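Local coordinates for protein cytolethal distending toxin subunit B (Escherichia coli, PDB 2F1N) that nicks DNA as the endonuclease subunit of a tripartite bacterial toxin, and very probably damages the DNA of intoxicated cells so that they arrest at G2/M, at residues I208-A213 against L237-V242; L178-L183 against G227-F232; P125-G130 against I149-N154; N22-S27 against I250-F255. One frame throughout, in Å; residues are numbered along the deposited sequence.

Interaction 1: residues I208-A213 against L237-V242; sequences ISPAAA and LQAGIV
Ile208 and Leu237 meet at one end of this contact through their outermost carbons. Their side chains slant across each other, and Ile208 CD1 lies 3.7 Å from Leu237 CD1. The other branch of Ile208 does different work. CG2 stands anti to the backbone N (chi1 of CG1 -51°), which brings it over the backbone of the facing strand, 3.6 Å from Ala239 N. The middle of the contact belongs to Ala239. Its methyl points at the opposite chain and presses on the peptide link before Pro210, with Ala239 CB 3.5 Å from Ser209 C. Pro210 meets Ile241 with the CB-CG part of its ring. The two side chains run at about a right angle, and Pro210 CG touches Ile241 CD1 at 3.7 Å. Ile241 CD1 is also close to Ala213 O, while its CG1 meets the methyl of Ala212. The segments run nearly parallel, their end-to-end directions 15° apart, but no direct hydrogen bond joins them. Two waters stand in for such bonds. One donates to Ser209 O at 3.0 Å and accepts from Ala239 N. The other accepts from Ala211 N and donates to Ala239 O at 2.8 Å. Strand 237-241 is the outermost strand of the eight-stranded sheet, paired on its other edge with strand 257-261. Residues 208-213 leave the edge strand 205-208 of the six-stranded sheet. The contact therefore joins the margins of the two sheets of a DNase I-like fold. Its chemistry implies adhesion by methyl and proline packing, with bridging waters serving backbone polar groups of both segments.

Interaction 2: residues L178-L183 against G227-F232; sequences LNWMIL and GNSVAF
Asn228 OD1 is gripped by two backbone N-H groups, those of Val230 and Ala231. Val230 N approaches in the carbonyl plane, whereas Ala231 N, 2.9 Å from Asn228 OD1, comes from above it. The bond from Val230 N makes an Asx turn, and that from Ala231 N extends it to an Asx motif. The other end of the same amide reaches across the contact. With Asn228 CG anti to its own backbone N (chi1 -172°), Asn228 ND2 donates to Asn179 OD1 at 2.9 Å, above the carbonyl plane of Asn179. ND2 also bonds to Ala177 O, and Asn179 ND2 is held by Asp12. Two backbone bonds pair Trp180 with Gly227 in antiparallel fashion, the shorter being Gly227 N to Trp180 O at 2.8 Å. The indole folds back over this glycine. Gly227 CA sits 3.6 Å from the centroid of the six-membered ring of Trp180, a CH-pi contact only 3° off the ring normal. The indole lies face-on against the backbone here, with Gly227 C also over its face. At the ring edge, Trp180 NE1 donates to Ser229 OG at 3.1 Å, which helps to set the rotation of the indole. Ser229 OG is bonded to Tyr164 O as well. A water links Leu178 O to Ser229 N. Strand 179-183 lies between strands 141-147 and 222-228 in the six-stranded sheet. Helix 156-168 packs on the Trp180 side, where the ring of Phe167 meets the indole with the planes about 15° apart and Val163 touches it.

Interaction 3: residues P125-G130 against I149-N154; sequences PVRQGG and IAMRNN
Arg127 NH1 makes the direct hydrogen bond of this contact, to Asn153 O at 2.7 Å. The bond lies in the carbonyl plane, on a lone pair, and close to the guanidinium plane. It is fairly straight, with 161° at the hydrogen. A water extends the link: it accepts from Arg127 NH2 at 2.8 Å and donates to Asn154 O. The guanidinium is also met over a face and at its edge. Asn154 C lies 3.3 Å above its plane, toward the rim, while the Met151 thioether meets its edge, with Met151 SD 3.7 Å from Arg127 NH1. The arginine chain is extended as far as CD and then bends at chi3 (-69°), which turns the guanidinium toward the backbone of residues 153-154. Apolar packing centres on Ile149. Ile149 CD1 touches both the glycine backbone and the arginine stem, 3.6 Å from Gly130 CA and 3.9 Å from Arg127 CD. Within the segments, Asn154 ND2 bonds to Ile149 O at 2.9 Å and ties Asn154 back to the start of its segment. ND2 also reaches Phe186 O, and Asn154 OD1 takes bonds from Arg188 and Ala156 N. Residues 127-130 form a type II beta turn, closed by Gly130 N to Arg127 O, with Gly129 at positive phi. This turn lies in the connection between antiparallel strands 119-123 and 133-138. It packs on the loop that leads from strand 141-147 into helix 156-168, a surface join of two loops beside the six-stranded sheet.

Interaction 4: residues N22-S27 against I250-F255; sequences NLQGAS and ISSDHF
Gln24 reaches over residues 252-254, its chain extended beyond CG. Gln24 CB and CG pass the hydroxyl of Ser252, with CG 3.5 Å from Ser252 OG. At the tip, Gln24 OE1 accepts from Asp253 N at 2.8 Å. The bond is nearly straight at the hydrogen, 169°, but the donor stands above the carbonyl plane. The same oxygen also touches Asp253 CB. Gln24 NE2 turns the other way, to the edge of the imidazole, 3.7 Å from His254 CD2. A water at this edge lies 3.1 Å from His254 NE2 and bonds weakly to Gln24 NE2. The amide and the ring stand at 74° to each other. Asn22 comes over a face of the same ring instead. Its amide is stacked with the imidazole, 11° from parallel, and Asn22 CB makes a CH-pi contact 4.1 Å from the centroid of the His254 ring. The polar ends around this ring have further partners: His254 ND1 bonds to Asp222, and Asn22 ND2 to Asp185 and Glu55. This gathering of Asn, Glu, Asp and His beside strand 18-25 is consistent with the active site of the DNase I-like family. Asn22 OD1 also accepts from Gln24 N, forming an Asx turn. Ser252 OG donates to Asn22 O at 2.8 Å, so the hydroxyl joins both segments. It accepts from His254 N, which makes an ST turn. At the start of residues 22-27, a water accepts from Asn22 N and donates to Phe255 O at 2.8 Å.

Interactions 1 and 4 both reach the eight-stranded sheet, and interaction 2 lies in the six-stranded one. Interaction 1 also reaches the edge strand 205-208 of that second sheet, and interaction 3 joins loops next to its strands. Along the chain, interaction 4 closes the widest loop, and the other three are nested inside it. Interaction 3 closes before interactions 1 and 2 open, and those two alternate. Interaction 1 touches interaction 2 through Leu237 and Met181, and interaction 4 through Phe255. Interactions 2 and 4 have centres 28 Å apart, on opposite sides of the chain's centre. Interaction 3 touches none of the others. Of the four, only interaction 1 bridges the margins of the two sheets.

Interaction 1: residues I208-A213 against L237-V242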
loop_
_atom_site.group_PDB
_atom_site.type_symbol
_atom_site.label_atom_id
_atom_site.label_comp_id
_atom_site.label_asym_id
_atom_site.label_seq_id
_atom_site.Cartn_x
_atom_site.Cartn_y
_atom_site.Cartn_z
ATOM N N ILE A 208 7.755 -4.100 -9.536
ATOM C CA ILE A 208 8.695 -4.804 -8.648
ATOM C C ILE A 208 7.933 -5.943 -7.978
ATOM O O ILE A 208 7.106 -5.713 -7.104
ATOM C CB ILE A 208 9.319 -3.804 -7.615
ATOM C CG1 ILE A 208 9.878 -2.584 -8.338
ATOM C CG2 ILE A 208 10.450 -4.441 -6.756
ATOM C CD1 ILE A 208 9.924 -1.361 -7.472
ATOM N N SER A 209 8.227 -7.179 -8.374
ATOM C CA SER A 209 7.435 -8.332 -7.917
ATOM C C SER A 209 8.351 -9.435 -7.470
ATOM O O SER A 209 9.473 -9.555 -7.987
ATOM C CB SER A 209 6.498 -8.850 -9.016
ATOM O OG SER A 209 7.230 -9.065 -10.203
ATOM N N PRO A 210 7.886 -10.255 -6.518
ATOM C CA PRO A 210 8.730 -11.351 -6.020
ATOM C C PRO A 210 8.706 -12.536 -6.998
ATOM O O PRO A 210 7.791 -12.726 -7.781
ATOM C CB PRO A 210 8.092 -11.709 -4.675
ATOM C CG PRO A 210 6.614 -11.439 -4.863
ATOM C CD PRO A 210 6.564 -10.234 -5.852
ATOM N N ALA A 211 9.749 -13.351 -6.947
ATOM C CA ALA A 211 9.781 -14.491 -7.833
ATOM C C ALA A 211 8.722 -15.579 -7.479
ATOM O O ALA A 211 8.222 -16.353 -8.369
ATOM C CB ALA A 211 11.184 -15.026 -7.921
ATOM N N ALA A 212 8.291 -15.566 -6.225
ATOM C CA ALA A 212 7.412 -16.589 -5.694
ATOM C C ALA A 212 5.964 -16.165 -5.732
ATOM O O ALA A 212 5.680 -14.983 -5.944
ATOM C CB ALA A 212 7.843 -16.923 -4.259
ATOM N N ALA A 213 5.062 -17.127 -5.498
ATOM C CA ALA A 213 3.664 -16.859 -5.357
ATOM C C ALA A 213 3.415 -16.068 -4.079
ATOM O O ALA A 213 4.203 -16.190 -3.098
ATOM C CB ALA A 213 2.911 -18.146 -5.292
ATOM N N LEU A 237 15.387 -1.694 -6.749
ATOM C CA LEU A 237 14.543 -2.300 -5.717
ATOM C C LEU A 237 14.208 -3.713 -6.052
ATOM O O LEU A 237 14.102 -4.068 -7.229
ATOM C CB LEU A 237 13.239 -1.509 -5.517
ATOM C CG LEU A 237 13.389 -0.066 -5.060
ATOM C CD1 LEU A 237 12.043 0.669 -5.261
ATOM C CD2 LEU A 237 13.837 -0.027 -3.585
ATOM N N GLN A 238 14.022 -4.532 -5.012
ATOM C CA GLN A 238 13.586 -5.911 -5.224
ATOM C C GLN A 238 12.484 -6.277 -4.244
ATOM O O GLN A 238 12.391 -5.736 -3.147
ATOM C CB GLN A 238 14.762 -6.918 -5.135
ATOM C CG GLN A 238 15.825 -6.662 -6.233
ATOM C CD GLN A 238 15.911 -7.741 -7.326
ATOM O OE1 GLN A 238 15.600 -7.478 -8.507
ATOM N NE2 GLN A 238 16.379 -8.937 -6.949
ATOM N N ALA A 239 11.608 -7.147 -4.678
ATOM C CA ALA A 239 10.512 -7.636 -3.805
ATOM C C ALA A 239 10.777 -9.062 -3.334
ATOM O O ALA A 239 11.323 -9.877 -4.088
ATOM C CB ALA A 239 9.206 -7.617 -4.596
ATOM N N GLY A 240 10.359 -9.396 -2.117
ATOM C CA GLY A 240 10.461 -10.776 -1.668
ATOM C C GLY A 240 9.337 -11.122 -0.723
ATOM O O GLY A 240 8.606 -10.223 -0.277
ATOM N N ILE A 241 9.190 -12.414 -0.413
ATOM C CA ILE A 241 8.120 -12.817 0.495
ATOM C C ILE A 241 8.627 -12.636 1.925
ATOM O O ILE A 241 9.670 -13.216 2.289
ATOM C CB ILE A 241 7.713 -14.282 0.245
ATOM C CG1 ILE A 241 7.341 -14.549 -1.223
ATOM C CG2 ILE A 241 6.520 -14.635 1.201
ATOM C CD1 ILE A 241 6.292 -13.540 -1.811
ATOM N N VAL A 242 7.968 -11.773 2.726
ATOM C CA VAL A 242 8.394 -11.617 4.105
ATOM C C VAL A 242 7.957 -12.931 4.803
ATOM O O VAL A 242 6.829 -13.363 4.629
ATOM C CB VAL A 242 7.705 -10.442 4.851
ATOM C CG1 VAL A 242 8.315 -10.305 6.255
ATOM C CG2 VAL A 242 7.853 -9.123 4.073
HETATM O O HOH W 1 12.019 -8.185 -7.323
HETATM O O HOH W 2 11.887 -12.512 -4.980
#

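Interaction 2: residues L178-L183 against G227-F232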
loop_
_atom_site.group_PDB
_atom_site.type_symbol
_atom_site.label_atom_id
_atom_site.label_comp_id
_atom_site.label_asym_id
_atom_site.label_seq_id
_atom_site.Cartn_x
_atom_site.Cartn_y
_atom_site.Cartn_z
ATOM N N LEU A 178 7.188 13.897 -8.010
ATOM C CA LEU A 178 7.321 13.023 -6.849
ATOM C C LEU A 178 7.586 11.583 -7.298
ATOM O O LEU A 178 7.111 11.119 -8.364
ATOM C CB LEU A 178 6.024 13.088 -6.007
ATOM C CG LEU A 178 5.692 14.429 -5.303
ATOM C CD1 LEU A 178 4.239 14.381 -4.687
ATOM C CD2 LEU A 178 6.741 14.809 -4.198
ATOM N N ASN A 179 8.392 10.859 -6.536
ATOM C CA ASN A 179 8.541 9.440 -6.795
ATOM C C ASN A 179 7.417 8.719 -6.096
ATOM O O ASN A 179 7.266 8.878 -4.906
ATOM C CB ASN A 179 9.880 8.941 -6.260
ATOM C CG ASN A 179 11.054 9.567 -7.018
ATOM O OD1 ASN A 179 11.116 9.466 -8.223
ATOM N ND2 ASN A 179 11.964 10.225 -6.300
ATOM N N TRP A 180 6.646 7.942 -6.846
ATOM C CA TRP A 180 5.491 7.239 -6.244
ATOM C C TRP A 180 5.635 5.728 -6.288
ATOM O O TRP A 180 6.327 5.159 -7.168
ATOM C CB TRP A 180 4.183 7.690 -6.883
ATOM C CG TRP A 180 4.126 7.777 -8.393
ATOM C CD1 TRP A 180 4.279 8.918 -9.131
ATOM C CD2 TRP A 180 3.847 6.725 -9.336
ATOM N NE1 TRP A 180 4.107 8.646 -10.466
ATOM C CE2 TRP A 180 3.821 7.320 -10.628
ATOM C CE3 TRP A 180 3.567 5.330 -9.225
ATOM C CZ2 TRP A 180 3.576 6.588 -11.812
ATOM C CZ3 TRP A 180 3.305 4.597 -10.415
ATOM C CH2 TRP A 180 3.295 5.233 -11.683
ATOM N N MET A 181 4.969 5.052 -5.332
ATOM C CA MET A 181 4.988 3.606 -5.318
ATOM C C MET A 181 3.583 3.147 -4.971
ATOM O O MET A 181 3.030 3.623 -4.000
ATOM C CB MET A 181 5.966 3.062 -4.278
ATOM C CG MET A 181 6.076 1.559 -4.440
ATOM S SD MET A 181 7.169 0.734 -3.272
ATOM C CE MET A 181 8.716 1.581 -3.581
ATOM N N ILE A 182 3.037 2.259 -5.790
ATOM C CA ILE A 182 1.720 1.666 -5.499
ATOM C C ILE A 182 1.957 0.227 -5.003
ATOM O O ILE A 182 2.540 -0.609 -5.713
ATOM C CB ILE A 182 0.858 1.626 -6.773
ATOM C CG1 ILE A 182 0.809 3.008 -7.487
ATOM C CG2 ILE A 182 -0.562 1.143 -6.373
ATOM C CD1 ILE A 182 0.197 2.986 -8.902
ATOM N N LEU A 183 1.489 -0.077 -3.798
ATOM C CA LEU A 183 1.728 -1.387 -3.173
ATOM C C LEU A 183 0.365 -2.017 -3.011
ATOM O O LEU A 183 -0.537 -1.390 -2.462
ATOM C CB LEU A 183 2.300 -1.164 -1.774
ATOM C CG LEU A 183 3.739 -0.623 -1.749
ATOM C CD1 LEU A 183 4.015 0.273 -0.492
ATOM C CD2 LEU A 183 4.657 -1.851 -1.737
ATOM N N GLY A 227 7.107 4.556 -9.795
ATOM C CA GLY A 227 7.070 5.405 -10.961
ATOM C C GLY A 227 7.348 6.867 -10.681
ATOM O O GLY A 227 7.529 7.266 -9.535
ATOM N N ASN A 228 7.418 7.656 -11.754
ATOM C CA ASN A 228 7.577 9.086 -11.659
ATOM C C ASN A 228 6.972 9.693 -12.920
ATOM O O ASN A 228 7.313 9.287 -14.052
ATOM C CB ASN A 228 9.065 9.483 -11.563
ATOM C CG ASN A 228 9.231 10.935 -11.272
ATOM O OD1 ASN A 228 8.805 11.823 -12.049
ATOM N ND2 ASN A 228 9.842 11.226 -10.115
ATOM N N SER A 229 6.046 10.625 -12.732
ATOM C CA SER A 229 5.226 11.081 -13.860
ATOM C C SER A 229 5.928 12.073 -14.786
ATOM O O SER A 229 5.403 12.368 -15.875
ATOM C CB SER A 229 3.913 11.666 -13.388
ATOM O OG SER A 229 3.232 10.633 -12.654
ATOM N N VAL A 230 7.070 12.593 -14.352
ATOM C CA VAL A 230 7.803 13.536 -15.229
ATOM C C VAL A 230 9.190 13.062 -15.582
ATOM O O VAL A 230 9.659 13.297 -16.723
ATOM C CB VAL A 230 7.747 14.998 -14.768
ATOM C CG1 VAL A 230 6.313 15.492 -14.888
ATOM C CG2 VAL A 230 8.181 15.130 -13.417
ATOM N N ALA A 231 9.852 12.389 -14.655
ATOM C CA ALA A 231 11.193 11.894 -14.962
ATOM C C ALA A 231 11.509 10.622 -14.219
ATOM O O ALA A 231 12.015 10.646 -13.117
ATOM C CB ALA A 231 12.257 12.951 -14.688
ATOM N N PHE A 232 11.244 9.524 -14.880
ATOM C CA PHE A 232 11.458 8.225 -14.311
ATOM C C PHE A 232 12.868 7.709 -14.557
ATOM O O PHE A 232 13.332 7.693 -15.694
ATOM C CB PHE A 232 10.474 7.226 -14.900
ATOM C CG PHE A 232 10.614 5.862 -14.314
ATOM C CD1 PHE A 232 10.386 5.663 -12.956
ATOM C CD2 PHE A 232 11.040 4.784 -15.098
ATOM C CE1 PHE A 232 10.553 4.402 -12.384
ATOM C CE2 PHE A 232 11.201 3.520 -14.517
ATOM C CZ PHE A 232 10.954 3.334 -13.179
HETATM O O HOH W 3 5.347 11.733 -10.306
HETATM O O HOH W 4 10.219 6.224 -8.937
HETATM O O HOH W 5 12.459 8.209 -10.772
#

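Interaction 3: residues P125-G130 against I149-N154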
loop_
_atom_site.group_PDB
_atom_site.type_symbol
_atom_site.label_atom_id
_atom_site.label_comp_id
_atom_site.label_asym_id
_atom_site.label_seq_id
_atom_site.Cartn_x
_atom_site.Cartn_y
_atom_site.Cartn_z
ATOM N N PRO A 125 -12.392 5.430 -6.965
ATOM C CA PRO A 125 -12.364 4.161 -7.684
ATOM C C PRO A 125 -12.454 4.420 -9.169
ATOM O O PRO A 125 -13.109 5.389 -9.581
ATOM C CB PRO A 125 -13.676 3.477 -7.240
ATOM C CG PRO A 125 -13.949 4.063 -5.874
ATOM C CD PRO A 125 -13.464 5.500 -5.951
ATOM N N VAL A 126 -11.831 3.564 -9.943
ATOM C CA VAL A 126 -11.803 3.727 -11.405
ATOM C C VAL A 126 -12.836 2.872 -12.103
ATOM O O VAL A 126 -12.986 2.951 -13.330
ATOM C CB VAL A 126 -10.405 3.438 -11.982
ATOM C CG1 VAL A 126 -10.377 3.770 -13.449
ATOM C CG2 VAL A 126 -9.348 4.290 -11.226
ATOM N N ARG A 127 -13.592 2.105 -11.328
ATOM C CA ARG A 127 -14.605 1.199 -11.877
ATOM C C ARG A 127 -15.703 1.015 -10.826
ATOM O O ARG A 127 -15.427 0.983 -9.620
ATOM C CB ARG A 127 -13.933 -0.157 -12.195
ATOM C CG ARG A 127 -14.762 -1.171 -12.960
ATOM C CD ARG A 127 -13.998 -2.413 -13.347
ATOM N NE ARG A 127 -12.989 -2.115 -14.373
ATOM C CZ ARG A 127 -12.442 -3.020 -15.176
ATOM N NH1 ARG A 127 -12.792 -4.296 -15.096
ATOM N NH2 ARG A 127 -11.550 -2.647 -16.071
ATOM N N GLN A 128 -16.953 0.882 -11.271
ATOM C CA GLN A 128 -18.014 0.523 -10.343
ATOM C C GLN A 128 -17.697 -0.771 -9.621
ATOM O O GLN A 128 -17.320 -1.772 -10.236
ATOM C CB GLN A 128 -19.355 0.401 -11.061
ATOM C CG GLN A 128 -20.373 1.404 -10.554
ATOM C CD GLN A 128 -21.727 1.215 -11.217
ATOM O OE1 GLN A 128 -22.620 0.587 -10.636
ATOM N NE2 GLN A 128 -21.882 1.735 -12.438
ATOM N N GLY A 129 -17.820 -0.718 -8.301
ATOM C CA GLY A 129 -17.438 -1.825 -7.439
ATOM C C GLY A 129 -15.951 -1.942 -7.118
ATOM O O GLY A 129 -15.539 -2.865 -6.415
ATOM N N GLY A 130 -15.145 -1.020 -7.638
ATOM C CA GLY A 130 -13.721 -1.003 -7.321
ATOM C C GLY A 130 -13.493 -0.264 -6.006
ATOM O O GLY A 130 -14.406 0.396 -5.498
ATOM N N ILE A 149 -10.013 -5.351 -8.312
ATOM C CA ILE A 149 -11.135 -6.294 -8.195
ATOM C C ILE A 149 -10.691 -7.671 -8.612
ATOM O O ILE A 149 -9.917 -7.816 -9.572
ATOM C CB ILE A 149 -12.291 -5.826 -9.076
ATOM C CG1 ILE A 149 -12.809 -4.461 -8.615
ATOM C CG2 ILE A 149 -13.475 -6.920 -9.047
ATOM C CD1 ILE A 149 -13.633 -3.747 -9.725
ATOM N N ALA A 150 -11.167 -8.701 -7.890
ATOM C CA ALA A 150 -10.834 -10.056 -8.293
ATOM C C ALA A 150 -11.845 -10.452 -9.372
ATOM O O ALA A 150 -12.942 -10.971 -9.108
ATOM C CB ALA A 150 -10.872 -11.023 -7.089
ATOM N N MET A 151 -11.498 -10.134 -10.598
ATOM C CA MET A 151 -12.363 -10.439 -11.749
ATOM C C MET A 151 -11.460 -10.533 -12.938
ATOM O O MET A 151 -10.318 -10.071 -12.898
ATOM C CB MET A 151 -13.407 -9.328 -12.001
ATOM C CG MET A 151 -12.833 -8.009 -12.526
ATOM S SD MET A 151 -14.007 -6.694 -12.540
ATOM C CE MET A 151 -14.914 -7.171 -14.096
ATOM N N ARG A 152 -11.976 -11.122 -14.016
ATOM C CA ARG A 152 -11.229 -11.091 -15.254
ATOM C C ARG A 152 -11.189 -9.690 -15.804
ATOM O O ARG A 152 -12.145 -8.925 -15.654
ATOM C CB ARG A 152 -11.808 -12.087 -16.265
ATOM C CG ARG A 152 -11.691 -13.557 -15.819
ATOM C CD ARG A 152 -10.296 -14.046 -15.524
ATOM N NE ARG A 152 -10.326 -15.424 -15.014
ATOM C CZ ARG A 152 -9.657 -16.446 -15.546
ATOM N NH1 ARG A 152 -8.884 -16.260 -16.613
ATOM N NH2 ARG A 152 -9.770 -17.658 -15.008
ATOM N N ASN A 153 -10.060 -9.374 -16.423
ATOM C CA ASN A 153 -9.871 -8.081 -17.069
ATOM C C ASN A 153 -10.309 -6.922 -16.123
ATOM O O ASN A 153 -11.268 -6.150 -16.341
ATOM C CB ASN A 153 -10.521 -8.133 -18.468
ATOM C CG ASN A 153 -9.775 -9.124 -19.408
ATOM O OD1 ASN A 153 -8.665 -8.823 -19.877
ATOM N ND2 ASN A 153 -10.357 -10.321 -19.647
ATOM N N ASN A 154 -9.586 -6.868 -15.011
ATOM C CA ASN A 154 -9.946 -5.972 -13.912
ATOM C C ASN A 154 -9.368 -4.564 -14.022
ATOM O O ASN A 154 -8.865 -4.143 -15.094
ATOM C CB ASN A 154 -9.552 -6.641 -12.588
ATOM C CG ASN A 154 -8.034 -6.588 -12.310
ATOM O OD1 ASN A 154 -7.227 -6.081 -13.128
ATOM N ND2 ASN A 154 -7.634 -7.116 -11.153
HETATM O O HOH W 6 -9.793 -3.481 -18.054
#

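Interaction 4: residues N22-S27 against I250-F255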
loop_
_atom_site.group_PDB
_atom_site.type_symbol
_atom_site.label_atom_id
_atom_site.label_comp_id
_atom_site.label_asym_id
_atom_site.label_seq_id
_atom_site.Cartn_x
_atom_site.Cartn_y
_atom_site.Cartn_z
ATOM N N ASN A 22 -2.354 -8.237 2.163
ATOM C CA ASN A 22 -3.797 -8.348 2.193
ATOM C C ASN A 22 -4.083 -9.313 3.344
ATOM O O ASN A 22 -3.747 -10.505 3.276
ATOM C CB ASN A 22 -4.275 -8.923 0.847
ATOM C CG ASN A 22 -5.774 -9.195 0.788
ATOM O OD1 ASN A 22 -6.413 -9.379 1.799
ATOM N ND2 ASN A 22 -6.325 -9.252 -0.419
ATOM N N LEU A 23 -4.625 -8.786 4.426
ATOM C CA LEU A 23 -4.735 -9.611 5.615
ATOM C C LEU A 23 -6.070 -10.328 5.707
ATOM O O LEU A 23 -6.277 -11.086 6.677
ATOM C CB LEU A 23 -4.345 -8.854 6.883
ATOM C CG LEU A 23 -5.068 -7.622 7.387
ATOM C CD1 LEU A 23 -6.366 -8.064 8.090
ATOM C CD2 LEU A 23 -4.212 -6.836 8.347
ATOM N N GLN A 24 -6.924 -10.150 4.693
ATOM C CA GLN A 24 -8.184 -10.898 4.589
ATOM C C GLN A 24 -8.951 -10.800 5.897
ATOM O O GLN A 24 -9.415 -11.823 6.449
ATOM C CB GLN A 24 -7.895 -12.353 4.203
ATOM C CG GLN A 24 -7.496 -12.477 2.744
ATOM C CD GLN A 24 -7.582 -13.940 2.228
ATOM O OE1 GLN A 24 -7.266 -14.884 2.958
ATOM N NE2 GLN A 24 -8.052 -14.104 1.001
ATOM N N GLY A 25 -9.104 -9.551 6.353
ATOM C CA GLY A 25 -9.655 -9.243 7.646
ATOM C C GLY A 25 -11.104 -8.842 7.467
ATOM O O GLY A 25 -11.558 -8.519 6.363
ATOM N N ALA A 26 -11.802 -8.804 8.595
ATOM C CA ALA A 26 -13.205 -8.426 8.645
ATOM C C ALA A 26 -13.287 -7.502 9.836
ATOM O O ALA A 26 -12.562 -7.707 10.819
ATOM C CB ALA A 26 -14.066 -9.661 8.908
ATOM N N SER A 27 -14.161 -6.507 9.758
ATOM C CA SER A 27 -14.192 -5.452 10.790
ATOM C C SER A 27 -14.403 -5.959 12.222
ATOM O O SER A 27 -13.890 -5.391 13.171
ATOM C CB SER A 27 -15.169 -4.326 10.428
ATOM O OG SER A 27 -16.302 -4.820 9.725
ATOM N N ILE A 250 -0.994 -18.020 9.790
ATOM C CA ILE A 250 -1.835 -16.840 9.919
ATOM C C ILE A 250 -3.068 -17.100 9.075
ATOM O O ILE A 250 -3.029 -17.798 8.055
ATOM C CB ILE A 250 -1.117 -15.545 9.452
ATOM C CG1 ILE A 250 0.271 -15.441 10.082
ATOM C CG2 ILE A 250 -1.975 -14.302 9.791
ATOM C CD1 ILE A 250 1.128 -14.258 9.565
ATOM N N SER A 251 -4.167 -16.530 9.514
ATOM C CA SER A 251 -5.441 -16.751 8.889
ATOM C C SER A 251 -5.608 -15.852 7.652
ATOM O O SER A 251 -6.707 -15.337 7.422
ATOM C CB SER A 251 -6.536 -16.477 9.935
ATOM O OG SER A 251 -7.698 -17.236 9.656
ATOM N N SER A 252 -4.520 -15.638 6.885
ATOM C CA SER A 252 -4.626 -15.039 5.529
ATOM C C SER A 252 -4.010 -15.916 4.438
ATOM O O SER A 252 -2.913 -16.472 4.613
ATOM C CB SER A 252 -3.962 -13.638 5.395
ATOM O OG SER A 252 -4.306 -13.109 4.095
ATOM N N ASP A 253 -4.678 -15.973 3.294
ATOM C CA ASP A 253 -4.170 -16.751 2.174
ATOM C C ASP A 253 -3.136 -15.952 1.380
ATOM O O ASP A 253 -2.530 -16.492 0.463
ATOM C CB ASP A 253 -5.304 -17.197 1.255
ATOM C CG ASP A 253 -6.272 -18.156 1.944
ATOM O OD1 ASP A 253 -5.909 -18.801 2.941
ATOM O OD2 ASP A 253 -7.413 -18.355 1.503
ATOM N N HIS A 254 -2.937 -14.676 1.748
ATOM C CA HIS A 254 -1.880 -13.850 1.138
ATOM C C HIS A 254 -0.707 -13.675 2.065
ATOM O O HIS A 254 -0.854 -13.554 3.290
ATOM C CB HIS A 254 -2.437 -12.451 0.768
ATOM C CG HIS A 254 -3.466 -12.491 -0.317
ATOM N ND1 HIS A 254 -3.192 -12.121 -1.613
ATOM C CD2 HIS A 254 -4.773 -12.869 -0.300
ATOM C CE1 HIS A 254 -4.287 -12.241 -2.343
ATOM N NE2 HIS A 254 -5.260 -12.701 -1.569
ATOM N N PHE A 255 0.478 -13.626 1.482
ATOM C CA PHE A 255 1.693 -13.455 2.256
ATOM C C PHE A 255 2.118 -12.010 2.107
ATOM O O PHE A 255 1.897 -11.432 1.046
ATOM C CB PHE A 255 2.782 -14.311 1.641
ATOM C CG PHE A 255 2.351 -15.720 1.302
ATOM C CD1 PHE A 255 1.553 -16.469 2.164
ATOM C CD2 PHE A 255 2.761 -16.286 0.099
ATOM C CE1 PHE A 255 1.148 -17.762 1.822
ATOM C CE2 PHE A 255 2.360 -17.586 -0.256
ATOM C CZ PHE A 255 1.570 -18.324 0.608
HETATM O O HOH W 7 -0.236 -9.745 0.597
HETATM O O HOH W 8 -8.302 -12.751 -2.115
#